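Local coordinates for protein cytochrome P450 113A1 (Saccharopolyspora erythraea, PDB 2JJN) that hydroxylates the macrolactone ring of erythromycin D at C-12, giving erythromycin C, as a heme-dependent cytochrome P450 monooxygenase of antibiotic biosynthesis, at residues P116-R119 with D120-S124; E362-V365 with A366-I370. The protein carries 2 engineered substitutions. All coordinates share one frame; numbering follows the deposited sequence. Where two conformers were deposited one is given.

Interaction 1: P116-R119 with D120-S124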
# COMPACT_ATOMS: atom_id res chain seq x y z
N PRO A 116 -2.20 21.75 1.43
CA PRO A 116 -3.45 22.51 1.42
C PRO A 116 -4.56 21.85 0.58
O PRO A 116 -5.77 21.81 1.01
CB PRO A 116 -3.04 23.88 0.85
CG PRO A 116 -1.57 23.99 1.15
CD PRO A 116 -1.05 22.56 0.97
N ARG A 117 -4.23 21.33 -0.61
CA ARG A 117 -5.29 20.67 -1.42
C ARG A 117 -5.83 19.38 -0.74
O ARG A 117 -7.03 19.08 -0.79
CB ARG A 117 -4.81 20.38 -2.87
CG ARG A 117 -5.85 19.66 -3.69
CD ARG A 117 -7.09 20.50 -3.94
NE ARG A 117 -7.95 19.82 -4.92
CZ ARG A 117 -9.27 19.94 -4.99
NH1 ARG A 117 -9.92 20.76 -4.16
NH2 ARG A 117 -9.95 19.24 -5.90
N ILE A 118 -4.91 18.62 -0.13
CA ILE A 118 -5.31 17.43 0.58
C ILE A 118 -6.31 17.82 1.70
O ILE A 118 -7.33 17.16 1.90
CB ILE A 118 -4.12 16.69 1.21
CG1 ILE A 118 -3.23 16.12 0.08
CG2 ILE A 118 -4.60 15.55 2.10
CD1 ILE A 118 -1.83 15.66 0.58
N ARG A 119 -5.98 18.87 2.42
CA ARG A 119 -6.82 19.34 3.52
C ARG A 119 -8.17 19.84 3.00
O ARG A 119 -9.22 19.56 3.57
CB ARG A 119 -6.12 20.39 4.34
CG ARG A 119 -6.87 20.64 5.69
CD ARG A 119 -6.07 21.63 6.56
NE ARG A 119 -4.71 21.17 6.80
CZ ARG A 119 -4.39 20.19 7.66
NH1 ARG A 119 -5.33 19.53 8.38
NH2 ARG A 119 -3.09 19.89 7.84
N ASP A 120 -8.15 20.59 1.92
CA ASP A 120 -9.37 21.12 1.30
C ASP A 120 -10.32 20.02 0.86
O ASP A 120 -11.50 20.02 1.18
CB ASP A 120 -8.92 21.95 0.08
CG ASP A 120 -10.09 22.55 -0.67
OD1 ASP A 120 -10.85 23.28 -0.03
OD2 ASP A 120 -10.21 22.36 -1.92
N VAL A 121 -9.81 19.05 0.09
CA VAL A 121 -10.63 17.92 -0.36
C VAL A 121 -11.18 17.16 0.83
O VAL A 121 -12.37 16.87 0.89
CB VAL A 121 -9.77 16.97 -1.25
CG1 VAL A 121 -10.51 15.65 -1.51
CG2 VAL A 121 -9.41 17.67 -2.57
N THR A 122 -10.34 16.88 1.83
CA THR A 122 -10.78 16.11 3.01
C THR A 122 -11.86 16.84 3.77
O THR A 122 -12.92 16.27 4.08
CB THR A 122 -9.59 15.88 3.92
OG1 THR A 122 -8.64 15.02 3.24
CG2 THR A 122 -10.00 15.22 5.22
N ARG A 123 -11.64 18.12 4.01
CA ARG A 123 -12.60 18.91 4.80
C ARG A 123 -13.93 19.03 4.10
O ARG A 123 -15.01 18.92 4.74
CB ARG A 123 -12.03 20.31 5.06
CG ARG A 123 -12.84 21.05 6.10
CD ARG A 123 -12.11 22.28 6.59
NE ARG A 123 -10.93 21.93 7.37
CZ ARG A 123 -10.09 22.84 7.91
NH1 ARG A 123 -10.34 24.14 7.74
NH2 ARG A 123 -9.00 22.49 8.58
N SER A 124 -13.91 19.22 2.77
CA SER A 124 -15.16 19.31 2.02
C SER A 124 -15.91 18.01 1.93
O SER A 124 -17.14 18.01 2.08
CB SER A 124 -14.86 19.82 0.63
OG SER A 124 -14.53 21.21 0.69
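Helix 115-127, which probably corresponds to the D helix of the P450 fold, carries an i to i+3 salt bridge between Arg117 and Asp120, followed one residue on by an i to i+4 packing contact between Arg117 and Val121. NH1 of Arg117 lies 2.8 Å from OD2 of Asp120, which sits at the edge of the guanidinium and in its plane; the hydrogen bond within this pair is weak, bent to 126° at the hydrogen. The carboxylate plane is turned 38° from that of the guanidinium. CG2 of Val121 lies over one guanidinium face, 3.3 Å from CZ of Arg117. A bend at chi2 (66°) swings the arginine chain along the helix and lets its flat head reach both partners, while NH2 turns to Glu150 of helix 142-152. Thr122 holds its OG1 beside its own backbone N, and OG1 bonds to O of Ile118 at 2.8 Å. N of Thr122 reaches O of Ile118 at 3.0 Å, from the face of the carbonyl plane opposite to OG1. Further on, NH2 of Arg123 comes within 3.7 Å of CD of Arg119, but both guanidiniums turn to Glu369 of helix 356-374, Arg119 also to Glu368. Two bonds thus grip the Ile118 oxygen, one of them also orienting the threonine hydroxyl, while the salt bridges to Asp120 and Glu150 and the Val121 methyl probably limit the turning of the Arg117 head.

Interaction 2: E362-V365 with A366-I370; sequences ENRV and ALEEI
Arg364 and Glu368, one helical turn apart, form an i to i+4 salt bridge: NH1 of Arg364 gives its N-H to OE2 of Glu368 at 2.8 Å, with 153° at the hydrogen. OE2 is met on its syn side and lies at the edge of the guanidinium, in that group's plane, although the carboxylate plane is turned 68° away. The arginine chain runs out straight and then bends at chi3 (68°), turning NH1 towards the carboxylate, while the glutamate chain, extended beyond CG, reaches back to it; OE2 also lies 3.3 Å from CG of Arg364. Both charges have second partners on helix 115-127, Arg119 for Glu368 and Glu115 for Arg364. Among the apolar contacts, Val365 and Glu369 lie side by side and point the same way, with CG1 of the valine 4.2 Å from CG of the glutamate. Backbone bonds run from N of Ala366, Leu367, Glu368 and Glu369 to the carbonyl four residues earlier, that of Glu368 N to Arg364 O being 2.8 Å. This regular alpha-helical pattern belongs to helix 356-374, which follows the heme-ligating Cys353 and corresponds to the L helix of the P450 fold.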
# COMPACT_ATOMS: atom_id res chain seq x y z
N GLU A 362 -1.07 12.37 3.53
CA GLU A 362 -2.50 12.18 3.35
C GLU A 362 -3.18 11.63 4.60
O GLU A 362 -4.26 12.09 4.99
CB GLU A 362 -2.76 11.23 2.19
CG GLU A 362 -2.25 11.76 0.85
CD GLU A 362 -2.76 10.93 -0.32
OE1 GLU A 362 -2.03 10.75 -1.31
OE2 GLU A 362 -3.89 10.43 -0.26
N ASN A 363 -2.51 10.70 5.28
CA ASN A 363 -3.18 10.09 6.43
C ASN A 363 -3.08 10.99 7.68
O ASN A 363 -4.02 11.01 8.51
CB ASN A 363 -2.61 8.68 6.67
CG ASN A 363 -3.21 7.72 5.72
OD1 ASN A 363 -4.30 7.20 5.99
ND2 ASN A 363 -2.56 7.51 4.59
N ARG A 364 -2.02 11.80 7.80
CA ARG A 364 -1.96 12.79 8.88
C ARG A 364 -3.12 13.76 8.71
O ARG A 364 -3.88 14.04 9.66
CB ARG A 364 -0.64 13.57 8.82
CG ARG A 364 -0.65 14.71 9.84
CD ARG A 364 0.73 15.39 9.95
NE ARG A 364 1.15 16.14 8.76
CZ ARG A 364 0.84 17.42 8.49
NH1 ARG A 364 -0.03 18.09 9.26
NH2 ARG A 364 1.43 18.04 7.46
N VAL A 365 -3.22 14.32 7.51
CA VAL A 365 -4.24 15.34 7.28
C VAL A 365 -5.63 14.75 7.47
O VAL A 365 -6.49 15.34 8.12
CB VAL A 365 -4.08 15.98 5.89
CG1 VAL A 365 -5.25 16.92 5.61
CG2 VAL A 365 -2.77 16.77 5.81
N ALA A 366 -5.84 13.55 6.94
CA ALA A 366 -7.15 12.94 7.10
C ALA A 366 -7.51 12.73 8.58
O ALA A 366 -8.67 13.02 9.01
CB ALA A 366 -7.21 11.60 6.36
N LEU A 367 -6.57 12.21 9.37
CA LEU A 367 -6.89 12.02 10.78
C LEU A 367 -7.09 13.37 11.52
O LEU A 367 -8.03 13.50 12.34
CB LEU A 367 -5.83 11.16 11.46
CG LEU A 367 -6.10 10.83 12.94
CD1 LEU A 367 -7.45 10.15 13.06
CD2 LEU A 367 -5.00 9.87 13.46
N GLU A 368 -6.26 14.35 11.17
CA GLU A 368 -6.46 15.69 11.73
C GLU A 368 -7.87 16.18 11.48
O GLU A 368 -8.50 16.77 12.38
CB GLU A 368 -5.47 16.67 11.12
CG GLU A 368 -4.03 16.47 11.64
CD GLU A 368 -3.04 17.36 10.89
OE1 GLU A 368 -3.40 17.97 9.85
OE2 GLU A 368 -1.85 17.44 11.31
N GLU A 369 -8.36 15.98 10.25
CA GLU A 369 -9.66 16.54 9.86
C GLU A 369 -10.82 15.76 10.46
O GLU A 369 -11.86 16.34 10.79
CB GLU A 369 -9.75 16.59 8.33
CG GLU A 369 -8.77 17.57 7.74
CD GLU A 369 -9.09 19.00 8.12
OE1 GLU A 369 -10.29 19.33 8.04
OE2 GLU A 369 -8.18 19.75 8.54
N ILE A 370 -10.63 14.44 10.61
CA ILE A 370 -11.65 13.62 11.26
C ILE A 370 -11.81 14.13 12.69
O ILE A 370 -12.95 14.31 13.18
CB ILE A 370 -11.26 12.15 11.23
CG1 ILE A 370 -11.41 11.63 9.79
CG2 ILE A 370 -12.09 11.33 12.24
CD1 ILE A 370 -10.80 10.23 9.59

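How the interactions relate
The two stretches belong to neighbouring helices, 115-127 and 356-374, and their centres lie 9 Å apart. Salt bridges tie them together: NE of Arg123 meets OE1 of Glu369 at 2.8 Å, NH2 of Arg119 meets OE1 of Glu368, also at 2.8 Å, and NH1 of Arg119 pairs with OE2 of Glu369. Beside these bridges, nearer the helix backbones, CG2 of Thr122 packs 3.4 Å from CB of Glu369 and CA of Arg119 3.6 Å from CG1 of Val365. Interaction 2 is the closer to the cofactor, its Glu362 side chain about 5 Å from the heme, against about 9 Å for the Ile118 side chain of interaction 1. Helix 115-127 thus backs a helix that itself lies beside the heme.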